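Local coordinates for protein succinate-semialdehyde dehydrogenase (Streptococcus pyogenes MGAS1882, PDB 4OGD) that oxidises succinic semialdehyde to succinate with NADP+ as the cofactor, as a member of the aldehyde dehydrogenase family, at residues T122-P130 with R199-G207; F146-H156 with G179-Y188. All coordinates share one frame; numbering follows the deposited sequence.

Interaction 1 of 2, residues T122-P130 with R199-G207; sequences TGVILAVEP and RVVGVCLTG
Val124, Leu126 and Val128 each give their N-H to, and take one at their carbonyl from, the backbone of 199-206, joining two parallel strands in the middle of the Rossmann-fold sheet. The series starts slackly, with Val124 N 3.3 Å from Arg199 O, and tightens at once to 2.8 Å between Val201 N and Val124 O. From Val124 to Leu126 the partner strand advances three residues, Val200 to Val203, for two on this side. The extra residue makes a beta bulge at Val201 (psi 7°), and its side chain points in toward 122-130. There its CG2 lies against Thr122, and the Ile125 side chain crosses it at about a right angle, with CD1 3.7 Å from Val201 CG2. On the face that carries Ile125, Cys204 SG rests 3.7 Å from Ala127 CB. On the other face Leu126 and Val203 run side by side, CD2 to CG1 4.0 Å, while Val128 CG1 meets Leu205 CD1 at 3.7 Å. Beyond the last bridge Glu129 starts away from the partner strand but bends at chi2 (-58°), which brings its carboxylate back beside Thr206; a water bonds to both Glu129 OE2 and Thr206 OG1. Pro130 closes this end by setting its CD 3.2 Å from Thr206 O. Behind this first shell, helix 22-41 covers Val124 and Val200, and helix 136-148 packs on Ile125, Glu129 and Thr206. Arg199 turns outward to salt bridges with Asp197 and Glu30. At the same end, Thr122 OG1 is hydrogen-bonded to Phe446 O, and a water donates both to this hydroxyl and to Val201 O, the latter at 2.9 Å.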
loop_
_atom_site.group_PDB
_atom_site.type_symbol
_atom_site.label_atom_id
_atom_site.label_comp_id
_atom_site.label_asym_id
_atom_site.label_seq_id
_atom_site.Cartn_x
_atom_site.Cartn_y
_atom_site.Cartn_z
ATOM N N THR A 122 4.139 -11.154 -8.482
ATOM C CA THR A 122 4.090 -11.689 -7.130
ATOM C C THR A 122 3.163 -12.884 -6.960
ATOM O O THR A 122 3.430 -13.751 -6.131
ATOM C CB THR A 122 3.719 -10.597 -6.113
ATOM O OG1 THR A 122 2.539 -9.908 -6.549
ATOM C CG2 THR A 122 4.854 -9.596 -5.997
ATOM N N GLY A 123 2.086 -12.948 -7.737
ATOM C CA GLY A 123 1.139 -14.039 -7.578
ATOM C C GLY A 123 -0.273 -13.732 -8.031
ATOM O O GLY A 123 -0.474 -12.930 -8.939
ATOM N N VAL A 124 -1.252 -14.375 -7.398
ATOM C CA VAL A 124 -2.657 -14.203 -7.777
ATOM C C VAL A 124 -3.238 -12.987 -7.060
ATOM O O VAL A 124 -3.068 -12.824 -5.848
ATOM C CB VAL A 124 -3.492 -15.455 -7.444
ATOM C CG1 VAL A 124 -4.939 -15.288 -7.923
ATOM C CG2 VAL A 124 -2.852 -16.689 -8.072
ATOM N N ILE A 125 -3.906 -12.127 -7.820
ATOM C CA ILE A 125 -4.510 -10.921 -7.259
ATOM C C ILE A 125 -6.028 -11.063 -7.250
ATOM O O ILE A 125 -6.624 -11.415 -8.270
ATOM C CB ILE A 125 -4.128 -9.682 -8.089
ATOM C CG1 ILE A 125 -2.608 -9.507 -8.118
ATOM C CG2 ILE A 125 -4.814 -8.434 -7.547
ATOM C CD1 ILE A 125 -1.992 -9.346 -6.746
ATOM N N LEU A 126 -6.648 -10.812 -6.098
ATOM C CA LEU A 126 -8.102 -10.701 -6.021
ATOM C C LEU A 126 -8.540 -9.273 -6.303
ATOM O O LEU A 126 -8.132 -8.338 -5.605
ATOM C CB LEU A 126 -8.617 -11.120 -4.640
ATOM C CG LEU A 126 -10.087 -10.788 -4.379
ATOM C CD1 LEU A 126 -11.027 -11.552 -5.311
ATOM C CD2 LEU A 126 -10.460 -11.050 -2.923
ATOM N N ALA A 127 -9.373 -9.113 -7.325
ATOM C CA ALA A 127 -9.980 -7.826 -7.624
ATOM C C ALA A 127 -11.437 -7.864 -7.195
ATOM O O ALA A 127 -12.172 -8.792 -7.545
ATOM C CB ALA A 127 -9.863 -7.510 -9.118
ATOM N N VAL A 128 -11.843 -6.876 -6.403
ATOM C CA VAL A 128 -13.237 -6.748 -5.996
ATOM C C VAL A 128 -13.739 -5.459 -6.632
ATOM O O VAL A 128 -13.245 -4.384 -6.314
ATOM C CB VAL A 128 -13.379 -6.683 -4.464
ATOM C CG1 VAL A 128 -14.850 -6.596 -4.075
ATOM C CG2 VAL A 128 -12.727 -7.898 -3.819
ATOM N N GLU A 129 -14.689 -5.580 -7.562
ATOM C CA GLU A 129 -15.101 -4.458 -8.406
ATOM C C GLU A 129 -16.604 -4.199 -8.330
ATOM O O GLU A 129 -17.381 -5.104 -8.006
ATOM C CB GLU A 129 -14.638 -4.695 -9.857
ATOM C CG GLU A 129 -13.127 -4.953 -9.991
ATOM C CD GLU A 129 -12.261 -3.825 -9.439
ATOM O OE1 GLU A 129 -12.738 -2.672 -9.376
ATOM O OE2 GLU A 129 -11.085 -4.093 -9.068
ATOM N N PRO A 130 -17.020 -2.952 -8.602
ATOM C CA PRO A 130 -18.398 -2.529 -8.357
ATOM C C PRO A 130 -19.219 -2.345 -9.631
ATOM O O PRO A 130 -18.683 -2.356 -10.743
ATOM C CB PRO A 130 -18.191 -1.178 -7.677
ATOM C CG PRO A 130 -17.033 -0.599 -8.436
ATOM C CD PRO A 130 -16.142 -1.785 -8.821
ATOM N N ARG A 199 -1.936 -18.483 -1.955
ATOM C CA ARG A 199 -1.679 -18.271 -3.375
ATOM C C ARG A 199 -2.077 -16.859 -3.786
ATOM O O ARG A 199 -1.610 -16.343 -4.800
ATOM C CB ARG A 199 -2.422 -19.308 -4.220
ATOM C CG ARG A 199 -1.859 -20.715 -4.061
ATOM C CD ARG A 199 -2.815 -21.787 -4.589
ATOM N NE ARG A 199 -4.022 -21.889 -3.772
ATOM C CZ ARG A 199 -4.879 -22.907 -3.816
ATOM N NH1 ARG A 199 -4.661 -23.932 -4.634
ATOM N NH2 ARG A 199 -5.955 -22.905 -3.033
ATOM N N VAL A 200 -2.933 -16.239 -2.980
ATOM C CA VAL A 200 -3.389 -14.874 -3.226
ATOM C C VAL A 200 -2.485 -13.876 -2.498
ATOM O O VAL A 200 -2.239 -14.003 -1.291
ATOM C CB VAL A 200 -4.868 -14.717 -2.832
ATOM C CG1 VAL A 200 -5.313 -13.275 -2.945
ATOM C CG2 VAL A 200 -5.724 -15.632 -3.723
ATOM N N VAL A 201 -1.965 -12.900 -3.239
ATOM C CA VAL A 201 -0.890 -12.056 -2.722
ATOM C C VAL A 201 -1.224 -10.571 -2.674
ATOM O O VAL A 201 -0.366 -9.739 -2.372
ATOM C CB VAL A 201 0.404 -12.239 -3.546
ATOM C CG1 VAL A 201 0.807 -13.714 -3.567
ATOM C CG2 VAL A 201 0.222 -11.708 -4.968
ATOM N N GLY A 202 -2.470 -10.234 -2.972
ATOM C CA GLY A 202 -2.868 -8.841 -2.993
ATOM C C GLY A 202 -4.343 -8.737 -3.284
ATOM O O GLY A 202 -4.925 -9.611 -3.933
ATOM N N VAL A 203 -4.953 -7.668 -2.792
ATOM C CA VAL A 203 -6.362 -7.412 -3.062
ATOM C C VAL A 203 -6.531 -5.964 -3.508
ATOM O O VAL A 203 -6.119 -5.040 -2.811
ATOM C CB VAL A 203 -7.247 -7.661 -1.820
ATOM C CG1 VAL A 203 -8.704 -7.491 -2.188
ATOM C CG2 VAL A 203 -6.998 -9.060 -1.239
ATOM N N CYS A 204 -7.131 -5.762 -4.677
ATOM C CA CYS A 204 -7.476 -4.409 -5.102
ATOM C C CYS A 204 -8.987 -4.286 -5.114
ATOM O O CYS A 204 -9.685 -5.121 -5.691
ATOM C CB CYS A 204 -6.880 -4.067 -6.479
ATOM S SG CYS A 204 -7.215 -5.291 -7.781
ATOM N N LEU A 205 -9.499 -3.251 -4.464
ATOM C CA LEU A 205 -10.936 -3.058 -4.408
ATOM C C LEU A 205 -11.327 -1.676 -4.877
ATOM O O LEU A 205 -10.685 -0.683 -4.539
ATOM C CB LEU A 205 -11.458 -3.275 -2.980
ATOM C CG LEU A 205 -12.968 -3.107 -2.755
ATOM C CD1 LEU A 205 -13.445 -4.086 -1.695
ATOM C CD2 LEU A 205 -13.354 -1.675 -2.349
ATOM N N THR A 206 -12.404 -1.637 -5.649
ATOM C CA THR A 206 -13.093 -0.401 -5.969
ATOM C C THR A 206 -14.529 -0.587 -5.521
ATOM O O THR A 206 -15.155 -1.601 -5.829
ATOM C CB THR A 206 -13.046 -0.123 -7.473
ATOM O OG1 THR A 206 -11.676 -0.012 -7.881
ATOM C CG2 THR A 206 -13.755 1.185 -7.782
ATOM N N GLY A 207 -15.052 0.367 -4.765
ATOM C CA GLY A 207 -16.419 0.240 -4.287
ATOM C C GLY A 207 -16.701 1.170 -3.133
ATOM O O GLY A 207 -16.173 2.282 -3.084
HETATM O O HOH W 1 1.765 -8.485 -3.970
HETATM O O HOH W 2 -9.697 -2.086 -7.954
#

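Interaction 2 of 2, residues F146-H156 with G179-Y188; sequences FIVGNPMVLKH and GSITNLFISY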
loop_
_atom_site.group_PDB
_atom_site.type_symbol
_atom_site.label_atom_id
_atom_site.label_comp_id
_atom_site.label_asym_id
_atom_site.label_seq_id
_atom_site.Cartn_x
_atom_site.Cartn_y
_atom_site.Cartn_z
ATOM N N PHE A 146 -2.058 -8.202 -15.688
ATOM C CA PHE A 146 -1.856 -9.191 -16.735
ATOM C C PHE A 146 -0.483 -8.995 -17.375
ATOM O O PHE A 146 0.259 -9.962 -17.601
ATOM C CB PHE A 146 -2.968 -9.060 -17.769
ATOM C CG PHE A 146 -2.873 -10.040 -18.907
ATOM C CD1 PHE A 146 -2.901 -11.408 -18.673
ATOM C CD2 PHE A 146 -2.793 -9.583 -20.217
ATOM C CE1 PHE A 146 -2.828 -12.309 -19.726
ATOM C CE2 PHE A 146 -2.721 -10.477 -21.275
ATOM C CZ PHE A 146 -2.735 -11.841 -21.026
ATOM N N ILE A 147 -0.131 -7.742 -17.649
ATOM C CA ILE A 147 1.174 -7.438 -18.228
ATOM C C ILE A 147 2.357 -7.902 -17.345
ATOM O O ILE A 147 3.276 -8.559 -17.837
ATOM C CB ILE A 147 1.294 -5.944 -18.603
ATOM C CG1 ILE A 147 0.383 -5.629 -19.797
ATOM C CG2 ILE A 147 2.735 -5.582 -18.917
ATOM C CD1 ILE A 147 0.685 -6.475 -21.040
ATOM N N VAL A 148 2.335 -7.584 -16.051
ATOM C CA VAL A 148 3.445 -8.010 -15.185
ATOM C C VAL A 148 3.457 -9.527 -14.976
ATOM O O VAL A 148 4.514 -10.125 -14.737
ATOM C CB VAL A 148 3.483 -7.272 -13.825
ATOM C CG1 VAL A 148 2.459 -7.842 -12.865
ATOM C CG2 VAL A 148 4.878 -7.389 -13.205
ATOM N N GLY A 149 2.290 -10.154 -15.096
ATOM C CA GLY A 149 2.193 -11.594 -14.918
ATOM C C GLY A 149 1.560 -12.049 -13.610
ATOM O O GLY A 149 1.889 -13.117 -13.107
ATOM N N ASN A 150 0.668 -11.236 -13.051
ATOM C CA ASN A 150 -0.136 -11.637 -11.894
ATOM C C ASN A 150 -1.498 -12.094 -12.389
ATOM O O ASN A 150 -2.307 -11.252 -12.809
ATOM C CB ASN A 150 -0.387 -10.454 -10.942
ATOM C CG ASN A 150 0.855 -9.991 -10.204
ATOM O OD1 ASN A 150 1.772 -10.757 -9.953
ATOM N ND2 ASN A 150 0.873 -8.717 -9.837
ATOM N N PRO A 151 -1.771 -13.413 -12.354
ATOM C CA PRO A 151 -3.127 -13.868 -12.693
ATOM C C PRO A 151 -4.146 -13.232 -11.742
ATOM O O PRO A 151 -3.799 -12.901 -10.600
ATOM C CB PRO A 151 -3.055 -15.390 -12.471
ATOM C CG PRO A 151 -1.580 -15.730 -12.589
ATOM C CD PRO A 151 -0.904 -14.533 -11.935
ATOM N N MET A 152 -5.380 -13.049 -12.201
ATOM C CA MET A 152 -6.377 -12.337 -11.414
ATOM C C MET A 152 -7.621 -13.195 -11.197
ATOM O O MET A 152 -8.031 -13.973 -12.075
ATOM C CB MET A 152 -6.736 -11.031 -12.134
ATOM C CG MET A 152 -7.850 -10.209 -11.507
ATOM S SD MET A 152 -7.847 -8.522 -12.172
ATOM C CE MET A 152 -6.377 -7.896 -11.368
ATOM N N VAL A 153 -8.208 -13.079 -10.014
ATOM C CA VAL A 153 -9.544 -13.620 -9.777
ATOM C C VAL A 153 -10.430 -12.445 -9.401
ATOM O O VAL A 153 -9.993 -11.517 -8.701
ATOM C CB VAL A 153 -9.562 -14.748 -8.711
ATOM C CG1 VAL A 153 -8.760 -15.948 -9.207
ATOM C CG2 VAL A 153 -9.000 -14.258 -7.378
ATOM N N LEU A 154 -11.663 -12.471 -9.907
ATOM C CA LEU A 154 -12.561 -11.320 -9.841
ATOM C C LEU A 154 -13.831 -11.612 -9.065
ATOM O O LEU A 154 -14.566 -12.551 -9.386
ATOM C CB LEU A 154 -12.947 -10.900 -11.257
ATOM C CG LEU A 154 -14.087 -9.884 -11.376
ATOM C CD1 LEU A 154 -13.646 -8.532 -10.810
ATOM C CD2 LEU A 154 -14.522 -9.745 -12.829
ATOM N N LYS A 155 -14.090 -10.812 -8.038
ATOM C CA LYS A 155 -15.391 -10.824 -7.396
ATOM C C LYS A 155 -16.093 -9.526 -7.774
ATOM O O LYS A 155 -15.683 -8.443 -7.355
ATOM C CB LYS A 155 -15.235 -10.957 -5.880
ATOM C CG LYS A 155 -16.489 -11.460 -5.179
ATOM C CD LYS A 155 -17.320 -10.313 -4.682
ATOM C CE LYS A 155 -18.686 -10.796 -4.194
ATOM N NZ LYS A 155 -19.777 -10.094 -4.934
ATOM N N HIS A 156 -17.133 -9.639 -8.594
ATOM C CA HIS A 156 -17.859 -8.477 -9.082
ATOM C C HIS A 156 -19.151 -8.271 -8.302
ATOM O O HIS A 156 -19.533 -9.110 -7.492
ATOM C CB HIS A 156 -18.160 -8.642 -10.582
ATOM C CG HIS A 156 -18.030 -7.371 -11.366
ATOM N ND1 HIS A 156 -18.464 -6.153 -10.891
ATOM C CD2 HIS A 156 -17.497 -7.129 -12.588
ATOM C CE1 HIS A 156 -18.200 -5.214 -11.784
ATOM N NE2 HIS A 156 -17.618 -5.781 -12.827
ATOM N N GLY A 179 -7.097 -18.804 -16.740
ATOM C CA GLY A 179 -6.541 -18.422 -15.456
ATOM C C GLY A 179 -6.022 -16.997 -15.450
ATOM O O GLY A 179 -5.770 -16.438 -14.379
ATOM N N SER A 180 -5.846 -16.399 -16.629
ATOM C CA SER A 180 -5.385 -15.006 -16.698
ATOM C C SER A 180 -6.332 -14.093 -15.905
ATOM O O SER A 180 -5.897 -13.230 -15.130
ATOM C CB SER A 180 -5.255 -14.533 -18.151
ATOM O OG SER A 180 -4.210 -15.233 -18.819
ATOM N N ILE A 181 -7.626 -14.291 -16.107
ATOM C CA ILE A 181 -8.625 -13.750 -15.196
ATOM C C ILE A 181 -9.778 -14.741 -15.089
ATOM O O ILE A 181 -10.174 -15.357 -16.084
ATOM C CB ILE A 181 -9.109 -12.324 -15.610
ATOM C CG1 ILE A 181 -9.966 -11.708 -14.493
ATOM C CG2 ILE A 181 -9.859 -12.347 -16.943
ATOM C CD1 ILE A 181 -10.233 -10.222 -14.679
ATOM N N THR A 182 -10.292 -14.930 -13.881
ATOM C CA THR A 182 -11.428 -15.821 -13.686
ATOM C C THR A 182 -12.469 -15.130 -12.828
ATOM O O THR A 182 -12.166 -14.627 -11.738
ATOM C CB THR A 182 -11.012 -17.130 -13.008
ATOM O OG1 THR A 182 -9.934 -17.729 -13.738
ATOM C CG2 THR A 182 -12.190 -18.105 -12.949
ATOM N N ASN A 183 -13.698 -15.089 -13.324
ATOM C CA ASN A 183 -14.786 -14.533 -12.542
ATOM C C ASN A 183 -15.208 -15.511 -11.440
ATOM O O ASN A 183 -15.293 -16.720 -11.669
ATOM C CB ASN A 183 -15.983 -14.214 -13.438
ATOM C CG ASN A 183 -17.151 -13.705 -12.646
ATOM O OD1 ASN A 183 -17.012 -12.758 -11.874
ATOM N ND2 ASN A 183 -18.302 -14.363 -12.779
ATOM N N LEU A 184 -15.475 -14.987 -10.247
ATOM C CA LEU A 184 -15.904 -15.823 -9.127
ATOM C C LEU A 184 -17.308 -15.457 -8.651
ATOM O O LEU A 184 -17.497 -14.426 -7.996
ATOM C CB LEU A 184 -14.934 -15.679 -7.951
ATOM C CG LEU A 184 -13.431 -15.732 -8.203
ATOM C CD1 LEU A 184 -12.691 -15.519 -6.888
ATOM C CD2 LEU A 184 -13.021 -17.056 -8.836
ATOM N N PHE A 185 -18.297 -16.285 -8.979
ATOM C CA PHE A 185 -19.635 -16.085 -8.439
ATOM C C PHE A 185 -19.651 -16.685 -7.037
ATOM O O PHE A 185 -20.129 -17.802 -6.832
ATOM C CB PHE A 185 -20.698 -16.753 -9.326
ATOM C CG PHE A 185 -20.989 -16.011 -10.615
ATOM C CD1 PHE A 185 -21.129 -14.628 -10.625
ATOM C CD2 PHE A 185 -21.130 -16.700 -11.811
ATOM C CE1 PHE A 185 -21.396 -13.949 -11.798
ATOM C CE2 PHE A 185 -21.407 -16.024 -12.995
ATOM C CZ PHE A 185 -21.540 -14.647 -12.988
ATOM N N ILE A 186 -19.103 -15.953 -6.069
ATOM C CA ILE A 186 -18.920 -16.492 -4.723
ATOM C C ILE A 186 -19.553 -15.652 -3.612
ATOM O O ILE A 186 -19.902 -14.480 -3.803
ATOM C CB ILE A 186 -17.422 -16.706 -4.396
ATOM C CG1 ILE A 186 -16.642 -15.404 -4.604
ATOM C CG2 ILE A 186 -16.842 -17.841 -5.248
ATOM C CD1 ILE A 186 -15.213 -15.464 -4.078
ATOM N N SER A 187 -19.687 -16.267 -2.440
ATOM C CA SER A 187 -20.265 -15.613 -1.271
ATOM C C SER A 187 -19.196 -14.809 -0.560
ATOM O O SER A 187 -18.011 -14.974 -0.833
ATOM C CB SER A 187 -20.783 -16.665 -0.303
ATOM O OG SER A 187 -19.698 -17.406 0.221
ATOM N N TYR A 188 -19.613 -13.955 0.367
ATOM C CA TYR A 188 -18.667 -13.169 1.157
ATOM C C TYR A 188 -17.755 -14.073 1.976
ATOM O O TYR A 188 -16.585 -13.760 2.188
ATOM C CB TYR A 188 -19.406 -12.215 2.096
ATOM C CG TYR A 188 -20.158 -11.103 1.405
ATOM C CD1 TYR A 188 -19.803 -10.677 0.127
ATOM C CD2 TYR A 188 -21.226 -10.473 2.033
ATOM C CE1 TYR A 188 -20.497 -9.653 -0.505
ATOM C CE2 TYR A 188 -21.924 -9.451 1.412
ATOM C CZ TYR A 188 -21.556 -9.046 0.142
ATOM O OH TYR A 188 -22.252 -8.028 -0.474
HETATM O O HOH W 3 -3.678 -11.439 -15.284
HETATM O O HOH W 4 -7.667 -16.792 -12.519
HETATM O O HOH W 5 -18.311 -12.149 -9.516
#
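Lys155 reaches along the end of 179-188, its CG 4.0 Å from Ile186 CG1 and its CE near the plane of the Tyr188 ring, at the edge by CE1. A bend at chi2 (-94°) and another at chi4 lead the ammonium back to the next residue of its own segment, where NZ donates to His156 O at 2.8 Å. One residue earlier, Leu154 is held twice by the backbone of 182-184: its N gives to Thr182 O, and its O takes Leu184 N at 2.7 Å. Its CB faces Ile181 CD1 and its CD2 lies 4.0 Å from Asn183 OD1, an oxygen that receives a water proton. Strands 152-155 and 181-183, joined through helix 161-173, form a beta-alpha-beta unit of the Rossmann fold, with 181-183 outermost on its side of the sheet within this chain. Where the pair begins, Ser180 carries the contact. Its OG, bonded to Glu177 O, comes to the edge of the Phe146 ring, 3.4 Å from CE1. Ser180 O takes Met152 N from 44° above the carbonyl plane and also a proton from a water shared with Asn150 O. On the face toward helix 22-41, the Leu184 side chain crosses Val153 obliquely, CD1 3.7 Å from Val153 CB. Nearby, a water donates to Met152 O and Gly179 O and accepts from Thr182 OG1, which has a second partner in Arg31.

Overall arrangement
Interactions 1 and 2 have centres about 7 Å apart and belong to one sheet, in which the strands run 181-183, 152-155, 124-128, 200-206 from the edge inward. Along the chain the order differs: 122-130 comes first, both segments of interaction 2 follow, and 199-207 returns on the far side of 124-128. This 3-2-1-4 order, in which the chain crosses back over strand 124-128 to add parallel strands on its other side, is that of a Rossmann fold, consistent with a cofactor-binding role in this dehydrogenase. Helix 136-148 leads from strand 124-128 to 152-155. These neighbours are stitched by backbone bonds, with Ala127 O 2.8 Å from Lys155 N, and by Asn150 OD1, which accepts from Thr122 N and Gly123 N.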